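Local structure of BMC domain protein (Clostridiales bacterium 1_7_47FAA, 4OLO) at residues M1-I6 and A34-Q39; A48-A52 and E89-K93; G57-I63 and L73-D79. The protein forms part of the shell of a glycyl-radical type bacterial microcompartment, assembles as six subunits, and probably binds an iron-sulfur cluster. One frame throughout, in Å; residues are numbered along the deposited sequence.

Contact 1. Residues M1-I6 and A34-Q39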
loop_
_atom_site.group_PDB
_atom_site.type_symbol
_atom_site.label_atom_id
_atom_site.label_comp_id
_atom_site.label_asym_id
_atom_site.label_seq_id
_atom_site.Cartn_x
_atom_site.Cartn_y
_atom_site.Cartn_z
ATOM N N MET B 1 11.249 -6.525 -14.495
ATOM C CA MET B 1 9.833 -6.768 -14.782
ATOM C C MET B 1 9.532 -8.273 -14.804
ATOM O O MET B 1 10.439 -9.065 -15.035
ATOM C CB MET B 1 9.451 -6.155 -16.152
ATOM C CG MET B 1 9.816 -4.701 -16.310
ATOM S SD MET B 1 8.703 -3.856 -17.459
ATOM C CE MET B 1 9.439 -4.282 -19.062
ATOM N N GLU B 2 8.261 -8.665 -14.608
ATOM C CA GLU B 2 7.806 -10.044 -14.749
ATOM C C GLU B 2 7.067 -10.168 -16.083
ATOM O O GLU B 2 6.264 -9.304 -16.421
ATOM C CB GLU B 2 6.846 -10.431 -13.634
ATOM C CG GLU B 2 7.497 -10.822 -12.330
ATOM C CD GLU B 2 6.449 -11.314 -11.352
ATOM O OE1 GLU B 2 5.843 -10.466 -10.658
ATOM O OE2 GLU B 2 6.155 -12.533 -11.365
ATOM N N TYR B 3 7.302 -11.261 -16.801
ATOM C CA TYR B 3 6.702 -11.527 -18.110
ATOM C C TYR B 3 6.042 -12.873 -18.107
ATOM O O TYR B 3 6.658 -13.857 -17.704
ATOM C CB TYR B 3 7.796 -11.556 -19.204
ATOM C CG TYR B 3 8.581 -10.274 -19.367
ATOM C CD1 TYR B 3 9.658 -9.980 -18.527
ATOM C CD2 TYR B 3 8.292 -9.381 -20.402
ATOM C CE1 TYR B 3 10.401 -8.815 -18.687
ATOM C CE2 TYR B 3 9.050 -8.225 -20.591
ATOM C CZ TYR B 3 10.088 -7.940 -19.716
ATOM O OH TYR B 3 10.837 -6.820 -19.921
ATOM N N ARG B 4 4.811 -12.950 -18.606
ATOM C CA ARG B 4 4.080 -14.217 -18.726
ATOM C C ARG B 4 3.241 -14.175 -19.970
ATOM O O ARG B 4 2.837 -13.103 -20.409
ATOM C CB ARG B 4 3.167 -14.501 -17.500
ATOM C CG ARG B 4 3.874 -14.580 -16.141
ATOM C CD ARG B 4 4.702 -15.841 -15.986
ATOM N NE ARG B 4 3.855 -16.990 -15.704
ATOM C CZ ARG B 4 3.582 -17.406 -14.479
ATOM N NH1 ARG B 4 4.109 -16.788 -13.430
ATOM N NH2 ARG B 4 2.787 -18.450 -14.290
ATOM N N ILE B 5 2.940 -15.334 -20.520
ATOM C CA ILE B 5 2.043 -15.448 -21.663
ATOM C C ILE B 5 0.956 -16.497 -21.324
ATOM O O ILE B 5 1.266 -17.534 -20.736
ATOM C CB ILE B 5 2.825 -15.768 -22.987
ATOM C CG1 ILE B 5 1.897 -15.647 -24.207
ATOM C CG2 ILE B 5 3.522 -17.155 -22.927
ATOM C CD1 ILE B 5 2.562 -15.633 -25.544
ATOM N N ILE B 6 -0.302 -16.213 -21.669
ATOM C CA ILE B 6 -1.392 -17.177 -21.509
ATOM C C ILE B 6 -1.860 -17.523 -22.933
ATOM O O ILE B 6 -2.337 -16.650 -23.648
ATOM C CB ILE B 6 -2.564 -16.677 -20.619
ATOM C CG1 ILE B 6 -2.124 -16.376 -19.189
ATOM C CG2 ILE B 6 -3.747 -17.649 -20.664
ATOM C CD1 ILE B 6 -3.127 -15.487 -18.394
ATOM N N ALA B 34 -3.795 -15.366 -27.801
ATOM C CA ALA B 34 -2.828 -15.301 -26.712
ATOM C C ALA B 34 -2.924 -13.977 -25.938
ATOM O O ALA B 34 -3.422 -12.984 -26.466
ATOM C CB ALA B 34 -1.417 -15.500 -27.243
ATOM N N ILE B 35 -2.464 -13.987 -24.676
ATOM C CA ILE B 35 -2.402 -12.819 -23.801
ATOM C C ILE B 35 -1.005 -12.780 -23.254
ATOM O O ILE B 35 -0.603 -13.729 -22.582
ATOM C CB ILE B 35 -3.440 -12.794 -22.617
ATOM C CG1 ILE B 35 -4.894 -12.924 -23.095
ATOM C CG2 ILE B 35 -3.281 -11.518 -21.774
ATOM C CD1 ILE B 35 -5.898 -13.010 -21.964
ATOM N N GLY B 36 -0.286 -11.695 -23.544
ATOM C CA GLY B 36 1.037 -11.414 -22.988
ATOM C C GLY B 36 0.858 -10.507 -21.776
ATOM O O GLY B 36 0.140 -9.499 -21.845
ATOM N N LEU B 37 1.451 -10.873 -20.646
ATOM C CA LEU B 37 1.317 -10.088 -19.406
ATOM C C LEU B 37 2.663 -9.578 -18.936
ATOM O O LEU B 37 3.631 -10.324 -18.959
ATOM C CB LEU B 37 0.656 -10.918 -18.278
ATOM C CG LEU B 37 -0.775 -11.434 -18.503
ATOM C CD1 LEU B 37 -1.138 -12.449 -17.459
ATOM C CD2 LEU B 37 -1.808 -10.292 -18.558
ATOM N N ILE B 38 2.731 -8.300 -18.560
ATOM C CA ILE B 38 3.959 -7.674 -18.081
ATOM C C ILE B 38 3.619 -6.877 -16.837
ATOM O O ILE B 38 2.693 -6.058 -16.856
ATOM C CB ILE B 38 4.795 -6.845 -19.131
ATOM C CG1 ILE B 38 4.999 -7.568 -20.477
ATOM C CG2 ILE B 38 6.165 -6.467 -18.584
ATOM C CD1 ILE B 38 4.179 -6.986 -21.545
ATOM N N GLN B 39 4.332 -7.157 -15.742
ATOM C CA GLN B 39 4.148 -6.466 -14.471
ATOM C C GLN B 39 5.470 -5.848 -14.051
ATOM O O GLN B 39 6.507 -6.509 -14.094
ATOM C CB GLN B 39 3.637 -7.417 -13.382
ATOM C CG GLN B 39 3.060 -6.691 -12.163
ATOM C CD GLN B 39 2.436 -7.625 -11.138
ATOM O OE1 GLN B 39 1.594 -8.472 -11.436
ATOM N NE2 GLN B 39 2.810 -7.471 -9.893
#

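Contact 2. Residues A48-A52 and E89-K93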
loop_
_atom_site.group_PDB
_atom_site.type_symbol
_atom_site.label_atom_id
_atom_site.label_comp_id
_atom_site.label_asym_id
_atom_site.label_seq_id
_atom_site.Cartn_x
_atom_site.Cartn_y
_atom_site.Cartn_z
ATOM N N ALA B 48 6.977 0.099 -21.784
ATOM C CA ALA B 48 6.599 -1.185 -22.378
ATOM C C ALA B 48 5.330 -1.016 -23.237
ATOM O O ALA B 48 5.277 -1.536 -24.363
ATOM C CB ALA B 48 6.364 -2.223 -21.269
ATOM N N ALA B 49 4.325 -0.267 -22.707
ATOM C CA ALA B 49 3.047 0.019 -23.388
ATOM C C ALA B 49 3.316 0.666 -24.718
ATOM O O ALA B 49 2.662 0.302 -25.687
ATOM C CB ALA B 49 2.167 0.925 -22.530
ATOM N N ASP B 50 4.315 1.582 -24.789
ATOM C CA ASP B 50 4.659 2.253 -26.043
ATOM C C ASP B 50 5.203 1.300 -27.100
ATOM O O ASP B 50 4.834 1.416 -28.261
ATOM C CB ASP B 50 5.600 3.441 -25.818
ATOM C CG ASP B 50 5.676 4.346 -27.034
ATOM O OD1 ASP B 50 4.656 4.995 -27.353
ATOM O OD2 ASP B 50 6.757 4.401 -27.669
ATOM N N VAL B 51 6.063 0.345 -26.693
ATOM C CA VAL B 51 6.630 -0.671 -27.588
ATOM C C VAL B 51 5.500 -1.556 -28.122
ATOM O O VAL B 51 5.393 -1.751 -29.335
ATOM C CB VAL B 51 7.758 -1.496 -26.908
ATOM C CG1 VAL B 51 8.292 -2.575 -27.872
ATOM C CG2 VAL B 51 8.883 -0.585 -26.419
ATOM N N ALA B 52 4.615 -1.995 -27.226
ATOM C CA ALA B 52 3.450 -2.820 -27.551
ATOM C C ALA B 52 2.468 -2.092 -28.506
ATOM O O ALA B 52 1.931 -2.724 -29.430
ATOM C CB ALA B 52 2.743 -3.242 -26.278
ATOM N N GLU B 89 10.356 -7.750 -28.030
ATOM C CA GLU B 89 10.717 -6.356 -28.277
ATOM C C GLU B 89 10.773 -5.543 -26.999
ATOM O O GLU B 89 11.720 -4.776 -26.808
ATOM C CB GLU B 89 9.748 -5.700 -29.260
ATOM C CG GLU B 89 10.394 -5.276 -30.567
ATOM C CD GLU B 89 11.720 -4.525 -30.476
ATOM O OE1 GLU B 89 11.715 -3.349 -30.043
ATOM O OE2 GLU B 89 12.762 -5.121 -30.840
ATOM N N ILE B 90 9.757 -5.722 -26.117
ATOM C CA ILE B 90 9.651 -5.044 -24.822
ATOM C C ILE B 90 10.857 -5.400 -23.952
ATOM O O ILE B 90 11.495 -4.503 -23.400
ATOM C CB ILE B 90 8.305 -5.343 -24.119
ATOM C CG1 ILE B 90 7.124 -4.693 -24.874
ATOM C CG2 ILE B 90 8.347 -4.878 -22.671
ATOM C CD1 ILE B 90 5.779 -5.331 -24.624
ATOM N N ARG B 91 11.175 -6.704 -23.862
ATOM C CA ARG B 91 12.270 -7.238 -23.078
ATOM C C ARG B 91 13.616 -6.713 -23.600
ATOM O O ARG B 91 14.437 -6.295 -22.799
ATOM C CB ARG B 91 12.175 -8.781 -23.050
ATOM C CG ARG B 91 13.396 -9.508 -22.525
ATOM C CD ARG B 91 13.482 -9.593 -21.011
ATOM N NE ARG B 91 14.755 -10.207 -20.610
ATOM C CZ ARG B 91 14.907 -11.076 -19.609
ATOM N NH1 ARG B 91 13.864 -11.432 -18.861
ATOM N NH2 ARG B 91 16.101 -11.592 -19.347
ATOM N N LYS B 92 13.811 -6.694 -24.929
ATOM C CA LYS B 92 15.020 -6.202 -25.593
ATOM C C LYS B 92 15.232 -4.711 -25.294
ATOM O O LYS B 92 16.346 -4.318 -24.949
ATOM C CB LYS B 92 14.950 -6.469 -27.106
ATOM C CG LYS B 92 16.176 -6.059 -27.912
ATOM C CD LYS B 92 15.902 -6.173 -29.416
ATOM C CE LYS B 92 17.064 -5.715 -30.255
ATOM N NZ LYS B 92 16.883 -6.102 -31.679
ATOM N N LYS B 93 14.169 -3.896 -25.387
ATOM C CA LYS B 93 14.249 -2.466 -25.108
ATOM C C LYS B 93 14.491 -2.197 -23.630
ATOM O O LYS B 93 15.177 -1.236 -23.286
ATOM C CB LYS B 93 13.003 -1.737 -25.616
ATOM C CG LYS B 93 12.867 -1.755 -27.143
ATOM C CD LYS B 93 13.189 -0.431 -27.781
ATOM C CE LYS B 93 12.963 -0.451 -29.282
ATOM N NZ LYS B 93 13.257 0.855 -29.930
#

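Contact 3. Residues G57-I63 and L73-D79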
loop_
_atom_site.group_PDB
_atom_site.type_symbol
_atom_site.label_atom_id
_atom_site.label_comp_id
_atom_site.label_asym_id
_atom_site.label_seq_id
_atom_site.Cartn_x
_atom_site.Cartn_y
_atom_site.Cartn_z
ATOM N N GLY B 57 -0.177 -6.549 -34.892
ATOM C CA GLY B 57 -1.000 -7.674 -34.495
ATOM C C GLY B 57 -1.456 -7.747 -33.074
ATOM O O GLY B 57 -2.127 -8.713 -32.723
ATOM N N VAL B 58 -1.112 -6.743 -32.253
ATOM C CA VAL B 58 -1.487 -6.712 -30.847
ATOM C C VAL B 58 -2.348 -5.510 -30.442
ATOM O O VAL B 58 -2.211 -4.407 -30.992
ATOM C CB VAL B 58 -0.281 -6.930 -29.864
ATOM C CG1 VAL B 58 0.471 -8.221 -30.169
ATOM C CG2 VAL B 58 0.680 -5.741 -29.828
ATOM N N THR B 59 -3.189 -5.739 -29.424
ATOM C CA THR B 59 -3.976 -4.760 -28.696
ATOM C C THR B 59 -3.388 -4.685 -27.293
ATOM O O THR B 59 -2.997 -5.697 -26.731
ATOM C CB THR B 59 -5.490 -4.954 -28.783
ATOM O OG1 THR B 59 -5.922 -6.294 -28.632
ATOM C CG2 THR B 59 -6.056 -4.330 -30.021
ATOM N N VAL B 60 -3.257 -3.476 -26.775
ATOM C CA VAL B 60 -2.662 -3.176 -25.480
ATOM C C VAL B 60 -3.752 -2.702 -24.500
ATOM O O VAL B 60 -4.566 -1.838 -24.843
ATOM C CB VAL B 60 -1.571 -2.078 -25.680
ATOM C CG1 VAL B 60 -0.829 -1.791 -24.384
ATOM C CG2 VAL B 60 -0.600 -2.467 -26.774
ATOM N N GLU B 61 -3.740 -3.245 -23.285
ATOM C CA GLU B 61 -4.621 -2.838 -22.184
ATOM C C GLU B 61 -3.825 -2.605 -20.921
ATOM O O GLU B 61 -3.013 -3.454 -20.524
ATOM C CB GLU B 61 -5.724 -3.876 -21.894
ATOM C CG GLU B 61 -6.698 -4.121 -23.037
ATOM C CD GLU B 61 -7.565 -2.963 -23.491
ATOM O OE1 GLU B 61 -7.762 -2.007 -22.704
ATOM O OE2 GLU B 61 -8.065 -3.031 -24.637
ATOM N N ASP B 62 -4.057 -1.449 -20.285
ATOM C CA ASP B 62 -3.463 -1.123 -18.983
ATOM C C ASP B 62 -4.453 -1.612 -17.941
ATOM O O ASP B 62 -5.608 -1.210 -17.941
ATOM C CB ASP B 62 -3.168 0.386 -18.826
ATOM C CG ASP B 62 -4.339 1.303 -19.093
ATOM O OD1 ASP B 62 -4.984 1.147 -20.158
ATOM O OD2 ASP B 62 -4.602 2.191 -18.249
ATOM N N ILE B 63 -4.042 -2.569 -17.150
ATOM C CA ILE B 63 -4.909 -3.158 -16.122
ATOM C C ILE B 63 -4.823 -2.281 -14.854
ATOM O O ILE B 63 -3.735 -2.113 -14.286
ATOM C CB ILE B 63 -4.576 -4.682 -15.915
ATOM C CG1 ILE B 63 -4.516 -5.476 -17.260
ATOM C CG2 ILE B 63 -5.490 -5.359 -14.896
ATOM C CD1 ILE B 63 -5.684 -5.283 -18.290
ATOM N N LEU B 73 -0.805 -3.779 -14.136
ATOM C CA LEU B 73 -0.329 -4.746 -15.095
ATOM C C LEU B 73 -0.614 -4.265 -16.511
ATOM O O LEU B 73 -1.542 -3.490 -16.739
ATOM C CB LEU B 73 -1.187 -6.000 -14.778
ATOM C CG LEU B 73 -0.905 -7.352 -15.352
ATOM C CD1 LEU B 73 0.399 -7.909 -14.824
ATOM C CD2 LEU B 73 -1.999 -8.292 -14.946
ATOM N N LEU B 74 0.180 -4.749 -17.453
ATOM C CA LEU B 74 0.031 -4.464 -18.874
ATOM C C LEU B 74 -0.323 -5.797 -19.579
ATOM O O LEU B 74 0.369 -6.806 -19.392
ATOM C CB LEU B 74 1.317 -3.827 -19.454
ATOM C CG LEU B 74 1.265 -3.405 -20.917
ATOM C CD1 LEU B 74 0.471 -2.110 -21.088
ATOM C CD2 LEU B 74 2.664 -3.271 -21.513
ATOM N N ALA B 75 -1.458 -5.809 -20.293
ATOM C CA ALA B 75 -1.947 -6.973 -21.030
ATOM C C ALA B 75 -1.915 -6.668 -22.526
ATOM O O ALA B 75 -2.317 -5.579 -22.949
ATOM C CB ALA B 75 -3.345 -7.337 -20.586
ATOM N N ILE B 76 -1.359 -7.607 -23.305
ATOM C CA ILE B 76 -1.150 -7.558 -24.760
ATOM C C ILE B 76 -1.973 -8.718 -25.346
ATOM O O ILE B 76 -1.749 -9.874 -24.985
ATOM C CB ILE B 76 0.394 -7.732 -25.048
ATOM C CG1 ILE B 76 1.272 -6.574 -24.564
ATOM C CG2 ILE B 76 0.728 -8.108 -26.453
ATOM C CD1 ILE B 76 0.608 -5.228 -24.550
ATOM N N PHE B 77 -2.890 -8.420 -26.247
ATOM C CA PHE B 77 -3.773 -9.418 -26.856
ATOM C C PHE B 77 -3.531 -9.552 -28.365
ATOM O O PHE B 77 -3.366 -8.549 -29.061
ATOM C CB PHE B 77 -5.247 -8.994 -26.660
ATOM C CG PHE B 77 -5.707 -8.813 -25.239
ATOM C CD1 PHE B 77 -5.471 -7.617 -24.559
ATOM C CD2 PHE B 77 -6.421 -9.821 -24.588
ATOM C CE1 PHE B 77 -5.904 -7.448 -23.243
ATOM C CE2 PHE B 77 -6.867 -9.647 -23.263
ATOM C CZ PHE B 77 -6.603 -8.461 -22.601
ATOM N N GLY B 78 -3.608 -10.779 -28.861
ATOM C CA GLY B 78 -3.478 -11.090 -30.277
ATOM C C GLY B 78 -3.140 -12.546 -30.527
ATOM O O GLY B 78 -3.282 -13.396 -29.639
ATOM N N ASP B 79 -2.651 -12.838 -31.737
ATOM C CA ASP B 79 -2.232 -14.192 -32.095
ATOM C C ASP B 79 -0.922 -14.421 -31.385
ATOM O O ASP B 79 -0.238 -13.449 -31.095
ATOM C CB ASP B 79 -2.081 -14.337 -33.626
ATOM C CG ASP B 79 -1.073 -13.380 -34.246
ATOM O OD1 ASP B 79 -1.414 -12.190 -34.419
ATOM O OD2 ASP B 79 0.057 -13.823 -34.556
HETATM O O HOH W 1 -3.296 -10.501 -34.254
#

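Contact 1. Residues M1-I6 and A34-Q39
Strands 2-6 and 34-39 run antiparallel at 166°, and each of the hydrogen-bonded pairs Glu2-Gln39, Arg4-Leu37 and Ile6-Ile35 exchanges two backbone bonds. The bond from Leu37 N to Arg4 O is short and straight (2.6 Å, 172° at the hydrogen). Between these pairs, alpha hydrogens point at carbonyl oxygens, as from Ile38 CA to Glu2 O (3.3 Å). Tyr3, Ile5 and Ile38 project to one face of the sheet. There Ile38 CG2 sits over a face of the Tyr3 ring, toward its rim, in a CH-pi contact (4.2 Å to the centroid). The Met1 thioether lies against the same methyl, with SD 3.8 Å from Ile38 CG2. Ile38 CG1 lies beside the backbone N (chi1 -47°), which leaves CG2 anti to that N and directed at Met1 and the Tyr3 ring. The sheet is that of the BMC fold, and helix 80-95 covers this face. Ile5 packs on Val83 and Ile38 on Met87. On the other face, Ile6 CD1 meets Leu37 CD1 obliquely at 3.7 Å. Here helix 11-17 packs on Ile6, Ile35 and Leu37. The polar ends on this face turn to a neighbouring subunit. Glu2 pairs with its Arg41, and Arg4 with its Glu94, both as salt bridges. Gln39 OE1 accepts a hydrogen bond from Ile43 N of that subunit.

Contact 2. Residues A48-A52 and E89-K93
Ile90 of helix 80-95 is one bump of this contact, and it fills a hollow between Ala48, Val51 and Ala52 of helix 42-53. Both helices belong to the BMC fold, where they lie on the same face of the antiparallel sheet. The short helical segments cross at 135°, with their axes 9.3 Å apart. No hydrogen bond passes between them, and the fit is one of shape.

Each carbon branch of Ile90 has its own place. CG1 stands beside the backbone N (chi1 -68°), which turns CG2 toward Ala48. The methyls Ile90 CG2 and Ala48 CB then touch at 3.6 Å. Ile90 CG1 lies 3.8 Å from Val51 CB, and the two side chains pass at a slant. The end methyl Ile90 CD1 reaches toward Ala52, 4.0 Å from Ala52 CB. Ile90 CD1 is also 3.8 Å from Ala48 O. Two alanines one turn apart thus form the low walls of the hollow.

Val51 is the answering bump and takes an equal share in the contact. Its bond to CB points at the other helix, and its two methyls spread between Glu89, Ile90 and Lys93. Lys93 meets Val51 CG2 with the aliphatic part of its chain, while its ammonium extends beyond.

The sheet lies beneath the helices. Ala48 and Ala49 rest on Leu74, Ala52 on Ile76 and Ile90 on Tyr3. The far side of helix 42-53 meets another subunit, where Ala49 packs on Ile16 of that neighbour. At the outer side of the contact, Val51 CG1 lies 3.7 Å from Glu89 CB, and the two side chains cross at about a right angle.

Contact 3. Residues G57-I63 and L73-D79
Glu61 and Ala75, like Thr59 and Phe77, exchange two backbone hydrogen bonds across the antiparallel hairpin of strands 58-63 and 73-78. The bond from Ala75 N to Glu61 O is almost straight (2.8 Å, 175°). At Ile63 and Leu73 the pair is uneven. Ile63 N to Leu73 O is 2.7 Å, but the return bond is weak. Phe77 O is shared: Thr59 N bonds to it, Thr59 OG1 adds a weak bond, and Val58 CA gives a CA-H...O contact.

Apolar contacts lie on both faces. On the face of Val60, Leu74 and Ile76, Val60 lies alongside Ile76. Val60 CG1 is anti to the backbone N (chi1 -176°), which brings it against both Leu74 CD1, at 3.6 Å, and Ile76 CD1. Val58 CG1 meets Ile76 CG2 farther along. Helices 42-53 and 80-95 cover this side. On the opposite face, Ile63 CD1 packs against Ala75 CB at 3.9 Å. Glu61 CG comes obliquely to Phe77 CE1 (3.4 Å), and its carboxylate plane stands 67° from the ring. Thr59 O lies at the ring edge, in its plane.

Polar groups gather at the Gly57 end. One water donates to Gly57 O (2.6 Å) and to Asp79 OD1. Asp79 is the N-cap of helix 80-95, and OD1 also bonds to Ser82 OG.

The full pairs Thr59-Phe77 and Glu61-Ala75 thus carry the hydrogen bonding of the hairpin, which weakens at Leu73 N to Ile63 O. The water only links Gly57 O and Asp79 OD1 at the end leading into helix 80-95.

Contacts 1 and 3 lie in one four-stranded antiparallel sheet, their centres about 9 Å apart. Strands 34-39 and 73-78 are neighbours at its middle and join the two contacts through backbone bonds such as Gly36 N to Ile76 O. Contact 2 lies on one face of this sheet, about 12 Å from each of the others, centre to centre. Along the chain contact 1 comes first. Helix 42-53 follows, then the hairpin of contact 3, then helix 80-95, so contact 2 encloses contact 3 in sequence. Ile90 touches Ile38 and Met1, and Ala52 touches Val58 and Val60. The three contacts therefore form one continuous BMC core, and contacts 1 and 3 both reach a second subunit.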